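Local atomic coordinates of DUF309 domain-containing protein (Thermus thermophilus, PDB entry 2CWY), a protein that is of unknown function, a small all-helical member of the DUF309 family from a thermophilic bacterium. Residues G10-A14 / G15-E19; V2-W5 / E6-L9; L49-R53 / L54-G58. All coordinates share one frame; numbering follows the deposited sequence.

Contact 1: G10-A14 / G15-E19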
loop_
_atom_site.group_PDB
_atom_site.type_symbol
_atom_site.label_atom_id
_atom_site.label_comp_id
_atom_site.label_asym_id
_atom_site.label_seq_id
_atom_site.Cartn_x
_atom_site.Cartn_y
_atom_site.Cartn_z
ATOM N N GLY A 10 -0.272 8.903 7.926
ATOM C CA GLY A 10 -1.199 9.592 8.809
ATOM C C GLY A 10 -2.614 9.191 8.428
ATOM O O GLY A 10 -3.446 8.898 9.289
ATOM N N LEU A 11 -2.895 9.176 7.128
ATOM C CA LEU A 11 -4.214 8.773 6.644
ATOM C C LEU A 11 -4.456 7.318 7.030
ATOM O O LEU A 11 -5.546 6.953 7.484
ATOM C CB LEU A 11 -4.289 8.886 5.119
ATOM C CG LEU A 11 -4.134 10.279 4.512
ATOM C CD1 LEU A 11 -3.868 10.132 3.014
ATOM C CD2 LEU A 11 -5.395 11.108 4.766
ATOM N N TRP A 12 -3.433 6.492 6.831
ATOM C CA TRP A 12 -3.513 5.065 7.151
ATOM C C TRP A 12 -3.822 4.842 8.631
ATOM O O TRP A 12 -4.662 4.004 8.978
ATOM C CB TRP A 12 -2.193 4.383 6.799
ATOM C CG TRP A 12 -2.161 2.889 7.036
ATOM C CD1 TRP A 12 -2.112 2.241 8.244
ATOM C CD2 TRP A 12 -2.141 1.861 6.033
ATOM N NE1 TRP A 12 -2.061 0.881 8.053
ATOM C CE2 TRP A 12 -2.075 0.620 6.708
ATOM C CE3 TRP A 12 -2.171 1.868 4.632
ATOM C CZ2 TRP A 12 -2.035 -0.604 6.027
ATOM C CZ3 TRP A 12 -2.132 0.643 3.953
ATOM C CH2 TRP A 12 -2.064 -0.570 4.655
ATOM N N ARG A 13 -3.133 5.582 9.492
ATOM C CA ARG A 13 -3.340 5.475 10.939
ATOM C C ARG A 13 -4.748 5.902 11.326
ATOM O O ARG A 13 -5.324 5.395 12.297
ATOM C CB ARG A 13 -2.323 6.345 11.687
ATOM C CG ARG A 13 -0.939 5.739 11.761
ATOM C CD ARG A 13 -0.052 6.556 12.670
ATOM N NE ARG A 13 0.500 7.726 11.995
ATOM C CZ ARG A 13 1.653 7.726 11.334
ATOM N NH1 ARG A 13 2.375 6.613 11.264
ATOM N NH2 ARG A 13 2.081 8.838 10.744
ATOM N N ALA A 14 -5.301 6.841 10.568
ATOM C CA ALA A 14 -6.656 7.316 10.821
ATOM C C ALA A 14 -7.709 6.426 10.141
ATOM O O ALA A 14 -8.904 6.742 10.154
ATOM C CB ALA A 14 -6.803 8.760 10.359
ATOM N N GLY A 15 -7.263 5.320 9.549
ATOM C CA GLY A 15 -8.183 4.397 8.894
ATOM C C GLY A 15 -8.792 4.855 7.576
ATOM O O GLY A 15 -9.827 4.335 7.136
ATOM N N ARG A 16 -8.157 5.827 6.937
ATOM C CA ARG A 16 -8.634 6.349 5.661
ATOM C C ARG A 16 -7.942 5.618 4.513
ATOM O O ARG A 16 -7.200 6.211 3.735
ATOM C CB ARG A 16 -8.361 7.850 5.590
ATOM C CG ARG A 16 -9.158 8.629 6.640
ATOM C CD ARG A 16 -9.985 9.728 5.986
ATOM N NE ARG A 16 -9.179 10.907 5.694
ATOM C CZ ARG A 16 -9.469 11.804 4.756
ATOM N NH1 ARG A 16 -8.672 12.849 4.576
ATOM N NH2 ARG A 16 -10.543 11.649 3.985
ATOM N N TYR A 17 -8.199 4.321 4.430
ATOM C CA TYR A 17 -7.589 3.467 3.415
ATOM C C TYR A 17 -7.892 3.849 1.978
ATOM O O TYR A 17 -7.005 3.820 1.125
ATOM C CB TYR A 17 -7.998 2.015 3.648
ATOM C CG TYR A 17 -7.655 1.516 5.030
ATOM C CD1 TYR A 17 -6.337 1.569 5.513
ATOM C CD2 TYR A 17 -8.643 0.993 5.863
ATOM C CE1 TYR A 17 -6.023 1.112 6.794
ATOM C CE2 TYR A 17 -8.343 0.537 7.140
ATOM C CZ TYR A 17 -7.037 0.594 7.600
ATOM O OH TYR A 17 -6.757 0.117 8.863
ATOM N N TYR A 18 -9.139 4.205 1.699
ATOM C CA TYR A 18 -9.496 4.576 0.336
ATOM C C TYR A 18 -8.796 5.894 -0.035
ATOM O O TYR A 18 -8.385 6.096 -1.176
ATOM C CB TYR A 18 -11.021 4.696 0.217
ATOM C CG TYR A 18 -11.558 4.356 -1.161
ATOM C CD1 TYR A 18 -12.926 4.215 -1.376
ATOM C CD2 TYR A 18 -10.697 4.171 -2.244
ATOM C CE1 TYR A 18 -13.431 3.901 -2.641
ATOM C CE2 TYR A 18 -11.189 3.856 -3.515
ATOM C CZ TYR A 18 -12.557 3.723 -3.704
ATOM O OH TYR A 18 -13.052 3.407 -4.954
ATOM N N GLU A 19 -8.625 6.776 0.946
ATOM C CA GLU A 19 -7.950 8.037 0.700
ATOM C C GLU A 19 -6.469 7.780 0.353
ATOM O O GLU A 19 -5.901 8.449 -0.505
ATOM C CB GLU A 19 -8.045 8.929 1.935
ATOM C CG GLU A 19 -8.030 10.399 1.613
ATOM C CD GLU A 19 -9.206 10.796 0.735
ATOM O OE1 GLU A 19 -10.314 10.254 0.937
ATOM O OE2 GLU A 19 -9.027 11.653 -0.152
HETATM O O HOH W 1 -5.247 1.737 10.271
#
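Trp12 and Tyr17 form a T-shaped aromatic pair across the Schellman motif that ends helix 5-13 and turns the chain into helix 17-30. The edge of the Tyr17 ring points at the face of the indole. CE1 of Tyr17 sits over that face, 4.0 Å from CE2 of Trp12, and the ring planes stand at 82°. The first torsion of Trp12 (chi1 -178°) places the indole beside its own carbonyl carbon, with one face turned to CE1 of Tyr17. NE1 of the indole is hydrogen-bonded to OE1 of Glu87, and Leu45, Leu49 and Leu84 also touch this ring. Leu11 and Arg16 pass each other at a slant. CD2 of Leu11 is 3.7 Å from NH1 of Arg16. CG of Glu19 lies over one guanidinium face, offset toward its rim. Two backbone hydrogen bonds define the motif: Arg16 N to Leu11 O at 2.9 Å and Gly15 N to Trp12 O at 3.0 Å. Gly15 is the C-prime residue, with positive phi (73°), and a CB there would clash with Ala14 O. One water joins the two aromatic residues a second time: it donates to Trp12 O at 2.7 Å and lies 2.6 Å from Tyr17 OH.

Contact 2: V2-W5 / E6-L9; sequences VPDW and EEVL
An N-cap opens helix 5-13, with Asp4 as the capping residue just before the first turn. Its OD1 reaches two backbone N-H groups of that turn. The bond from Glu7 N is the straighter one, at 3.2 Å to Asp4 OD1 with an N-H...O angle of 157°. Glu7 N comes from above the carboxylate plane. Glu6 N also donates to Asp4 OD1, at 2.9 Å, but this bond is bent and weak. CG of Asp4 stands anti to the backbone N (chi1 172°), and this swings the carboxylate over the start of the helix. A negative group here would be expected to interact favourably with the helix dipole. The carboxylates of Glu6 and Glu7 are near that of Asp4 but not in contact with it; the plane of the Glu7 group is turned 85° from it. The methylene CG of Glu7 packs 3.8 Å from CG of Asp4.

The backbone then takes up the regular i to i+4 bonding of the helix. Val8 N donates to Asp4 O at 3.1 Å, and Leu9 N donates to Trp5 O at 2.8 Å.

The inner side is apolar. Trp5 and Val8 lie side by side and point the same way, with CE3 of Trp5 3.8 Å from CB of Val8. CB of Pro3 sits over one face of the indole and is 4.2 Å from CG2 of Val8. Pro3 and Trp5 both reach Leu24 of helix 17-30 and Leu39 of helix 33-53. Val8 meets Val20, so the capped first turn rests on these two helices.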
loop_
_atom_site.group_PDB
_atom_site.type_symbol
_atom_site.label_atom_id
_atom_site.label_comp_id
_atom_site.label_asym_id
_atom_site.label_seq_id
_atom_site.Cartn_x
_atom_site.Cartn_y
_atom_site.Cartn_z
ATOM N N VAL A 2 7.533 13.033 -4.834
ATOM C CA VAL A 2 7.176 11.687 -4.434
ATOM C C VAL A 2 6.324 11.878 -3.195
ATOM O O VAL A 2 6.345 12.947 -2.587
ATOM C CB VAL A 2 8.421 10.852 -4.116
ATOM C CG1 VAL A 2 9.280 10.727 -5.373
ATOM C CG2 VAL A 2 9.213 11.489 -2.996
ATOM N N PRO A 3 5.561 10.856 -2.800
ATOM C CA PRO A 3 4.707 10.991 -1.614
ATOM C C PRO A 3 5.423 11.448 -0.337
ATOM O O PRO A 3 6.593 11.143 -0.138
ATOM C CB PRO A 3 4.137 9.575 -1.436
ATOM C CG PRO A 3 4.212 8.975 -2.808
ATOM C CD PRO A 3 5.544 9.472 -3.308
ATOM N N ASP A 4 4.719 12.198 0.508
ATOM C CA ASP A 4 5.253 12.580 1.815
ATOM C C ASP A 4 4.667 11.426 2.638
ATOM O O ASP A 4 3.497 11.460 3.009
ATOM C CB ASP A 4 4.657 13.902 2.315
ATOM C CG ASP A 4 5.061 14.216 3.749
ATOM O OD1 ASP A 4 5.242 13.271 4.550
ATOM O OD2 ASP A 4 5.191 15.407 4.090
ATOM N N TRP A 5 5.469 10.398 2.903
ATOM C CA TRP A 5 4.963 9.234 3.621
ATOM C C TRP A 5 4.443 9.521 5.029
ATOM O O TRP A 5 3.617 8.776 5.552
ATOM C CB TRP A 5 6.026 8.118 3.613
ATOM C CG TRP A 5 6.305 7.562 2.230
ATOM C CD1 TRP A 5 7.479 7.635 1.527
ATOM C CD2 TRP A 5 5.392 6.819 1.401
ATOM N NE1 TRP A 5 7.351 6.977 0.318
ATOM C CE2 TRP A 5 6.081 6.470 0.221
ATOM C CE3 TRP A 5 4.059 6.410 1.552
ATOM C CZ2 TRP A 5 5.479 5.727 -0.813
ATOM C CZ3 TRP A 5 3.461 5.665 0.524
ATOM C CH2 TRP A 5 4.176 5.336 -0.640
ATOM N N GLU A 6 4.902 10.605 5.646
ATOM C CA GLU A 6 4.405 10.940 6.970
ATOM C C GLU A 6 2.914 11.242 6.841
ATOM O O GLU A 6 2.107 10.804 7.650
ATOM C CB GLU A 6 5.153 12.148 7.535
ATOM C CG GLU A 6 5.039 12.287 9.054
ATOM C CD GLU A 6 5.222 10.957 9.803
ATOM O OE1 GLU A 6 5.940 10.058 9.299
ATOM O OE2 GLU A 6 4.655 10.816 10.909
ATOM N N GLU A 7 2.548 11.987 5.806
ATOM C CA GLU A 7 1.144 12.313 5.568
ATOM C C GLU A 7 0.342 11.074 5.193
ATOM O O GLU A 7 -0.772 10.865 5.686
ATOM C CB GLU A 7 1.015 13.328 4.431
ATOM C CG GLU A 7 1.410 14.724 4.827
ATOM C CD GLU A 7 0.647 15.188 6.049
ATOM O OE1 GLU A 7 -0.607 15.198 5.993
ATOM O OE2 GLU A 7 1.306 15.530 7.056
ATOM N N VAL A 8 0.909 10.254 4.319
ATOM C CA VAL A 8 0.218 9.055 3.857
ATOM C C VAL A 8 -0.025 8.085 4.999
ATOM O O VAL A 8 -1.114 7.540 5.141
ATOM C CB VAL A 8 1.012 8.363 2.729
ATOM C CG1 VAL A 8 0.325 7.058 2.327
ATOM C CG2 VAL A 8 1.119 9.298 1.523
ATOM N N LEU A 9 0.986 7.880 5.826
ATOM C CA LEU A 9 0.834 6.971 6.956
ATOM C C LEU A 9 -0.134 7.580 7.972
ATOM O O LEU A 9 -0.745 6.864 8.769
ATOM C CB LEU A 9 2.201 6.685 7.583
ATOM C CG LEU A 9 3.136 5.927 6.639
ATOM C CD1 LEU A 9 4.488 5.724 7.301
ATOM C CD2 LEU A 9 2.501 4.595 6.262
#

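Contact 3: L49-R53 / L54-G58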
loop_
_atom_site.group_PDB
_atom_site.type_symbol
_atom_site.label_atom_id
_atom_site.label_comp_id
_atom_site.label_asym_id
_atom_site.label_seq_id
_atom_site.Cartn_x
_atom_site.Cartn_y
_atom_site.Cartn_z
ATOM N N LEU A 49 -7.559 -3.546 2.830
ATOM C CA LEU A 49 -8.173 -3.181 4.095
ATOM C C LEU A 49 -9.514 -2.483 3.911
ATOM O O LEU A 49 -10.430 -2.671 4.723
ATOM C CB LEU A 49 -7.213 -2.314 4.914
ATOM C CG LEU A 49 -5.921 -3.055 5.257
ATOM C CD1 LEU A 49 -5.023 -2.140 6.077
ATOM C CD2 LEU A 49 -6.231 -4.327 6.031
ATOM N N HIS A 50 -9.633 -1.686 2.847
ATOM C CA HIS A 50 -10.886 -0.993 2.554
ATOM C C HIS A 50 -11.955 -2.044 2.231
ATOM O O HIS A 50 -13.079 -1.969 2.727
ATOM C CB HIS A 50 -10.718 -0.054 1.359
ATOM C CG HIS A 50 -12.002 0.571 0.898
ATOM N ND1 HIS A 50 -12.725 1.449 1.674
ATOM C CD2 HIS A 50 -12.707 0.411 -0.245
ATOM C CE1 HIS A 50 -13.823 1.804 1.030
ATOM N NE2 HIS A 50 -13.837 1.187 -0.137
ATOM N N GLN A 51 -11.605 -3.026 1.403
ATOM C CA GLN A 51 -12.562 -4.071 1.059
ATOM C C GLN A 51 -13.037 -4.810 2.296
ATOM O O GLN A 51 -14.218 -5.092 2.434
ATOM C CB GLN A 51 -11.956 -5.072 0.076
ATOM C CG GLN A 51 -11.839 -4.538 -1.352
ATOM C CD GLN A 51 -13.186 -4.184 -1.957
ATOM O OE1 GLN A 51 -14.054 -5.041 -2.100
ATOM N NE2 GLN A 51 -13.360 -2.918 -2.327
ATOM N N ARG A 52 -12.118 -5.113 3.203
ATOM C CA ARG A 52 -12.498 -5.842 4.401
ATOM C C ARG A 52 -13.396 -5.031 5.326
ATOM O O ARG A 52 -14.236 -5.589 6.031
ATOM C CB ARG A 52 -11.238 -6.369 5.099
ATOM C CG ARG A 52 -10.712 -7.607 4.345
ATOM C CD ARG A 52 -11.545 -8.846 4.726
ATOM N NE ARG A 52 -11.290 -9.113 6.129
ATOM C CZ ARG A 52 -10.295 -9.866 6.585
ATOM N NH1 ARG A 52 -10.130 -9.997 7.885
ATOM N NH2 ARG A 52 -9.518 -10.550 5.757
ATOM N N ARG A 53 -13.253 -3.714 5.295
ATOM C CA ARG A 53 -14.103 -2.852 6.109
ATOM C C ARG A 53 -15.542 -2.935 5.612
ATOM O O ARG A 53 -16.497 -2.700 6.369
ATOM C CB ARG A 53 -13.633 -1.403 6.021
ATOM C CG ARG A 53 -12.694 -0.980 7.119
ATOM C CD ARG A 53 -12.579 0.531 7.091
ATOM N NE ARG A 53 -11.753 1.048 8.171
ATOM C CZ ARG A 53 -11.538 2.341 8.379
ATOM N NH1 ARG A 53 -12.096 3.239 7.577
ATOM N NH2 ARG A 53 -10.767 2.737 9.384
ATOM N N LEU A 54 -15.697 -3.264 4.333
ATOM C CA LEU A 54 -17.023 -3.396 3.738
ATOM C C LEU A 54 -17.520 -4.841 3.817
ATOM O O LEU A 54 -18.560 -5.174 3.249
ATOM C CB LEU A 54 -16.990 -2.944 2.267
ATOM C CG LEU A 54 -16.541 -1.496 2.047
ATOM C CD1 LEU A 54 -16.385 -1.224 0.571
ATOM C CD2 LEU A 54 -17.555 -0.553 2.667
ATOM N N GLY A 55 -16.773 -5.686 4.526
ATOM C CA GLY A 55 -17.136 -7.087 4.661
ATOM C C GLY A 55 -16.890 -7.877 3.385
ATOM O O GLY A 55 -17.545 -8.890 3.125
ATOM N N ARG A 56 -15.944 -7.405 2.581
ATOM C CA ARG A 56 -15.608 -8.047 1.311
ATOM C C ARG A 56 -14.180 -8.593 1.371
ATOM O O ARG A 56 -13.371 -8.135 2.166
ATOM C CB ARG A 56 -15.770 -7.032 0.172
ATOM C CG ARG A 56 -17.215 -6.541 0.021
ATOM C CD ARG A 56 -17.332 -5.334 -0.912
ATOM N NE ARG A 56 -16.804 -5.601 -2.250
ATOM C CZ ARG A 56 -17.526 -6.059 -3.270
ATOM N NH1 ARG A 56 -16.952 -6.273 -4.449
ATOM N NH2 ARG A 56 -18.827 -6.287 -3.115
ATOM N N PRO A 57 -13.860 -9.593 0.534
ATOM C CA PRO A 57 -12.529 -10.221 0.490
ATOM C C PRO A 57 -11.360 -9.273 0.242
ATOM O O PRO A 57 -11.424 -8.416 -0.646
ATOM C CB PRO A 57 -12.662 -11.233 -0.646
ATOM C CG PRO A 57 -14.117 -11.556 -0.653
ATOM C CD PRO A 57 -14.762 -10.218 -0.448
ATOM N N GLY A 58 -10.295 -9.452 1.019
ATOM C CA GLY A 58 -9.102 -8.636 0.869
ATOM C C GLY A 58 -7.861 -9.414 0.457
ATOM O O GLY A 58 -6.853 -8.825 0.058
HETATM O O HOH W 2 -13.238 -7.653 -2.495
#
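Gln51 and Arg56 meet at the Schellman motif that ends helix 33-53, through backbone and side chain alike. In the backbone, Arg56 N donates to Gln51 O at 2.9 Å and Gly55 N to Arg52 O at 3.0 Å. Gly55, with positive phi (73°), is the C-prime residue of the motif.

Among the side chains, Arg56 NE donates to Gln51 OE1 at 2.8 Å. This bond lies in the amide carbonyl plane and in the guanidinium plane, although the two groups are turned 89° apart. Gln51 is bent at chi2 (-61°), which folds its amide back toward the turn. A water also donates to Gln51 OE1, at 2.8 Å, and to Pro57 O at 2.7 Å. With a leucine in place of Gln51, Arg56 NE and this water would probably lose their shared acceptor, and the guanidinium would be freer to turn. NH2 of Arg52 is hydrogen-bonded to Leu92 O.

In van der Waals contact, methyl CD1 of Leu54 meets the His50 imidazole, 3.6 Å from NE2. CD of Arg52 lies 3.2 Å from Arg56 O.

The turn is therefore held largely by polar bonds, and Gln51 OE1 takes two donors, one from the protein and one from solvent.

In the fold
From the N terminus, contact 2 comes first and starts helix 5-13. Contact 1 ends that helix and leads into helix 17-30. Contact 3 follows much later, where helix 33-53 gives way to the loop before helix 59-69. The three lie in series, none nested in or crossing another, and each closes a short local turn. Contacts 1 and 2 share helix 5-13, with a long, weak ion pair between Arg13 and Glu6. Contacts 1 and 3 touch: Leu49 packs on Tyr17, and His50 meets Tyr18. This brings the junction of helices 5-13 and 17-30 against the end of helix 33-53. Contacts 2 and 3 lie on opposite sides of the chain's centre, about 10 Å apart at their nearest atoms.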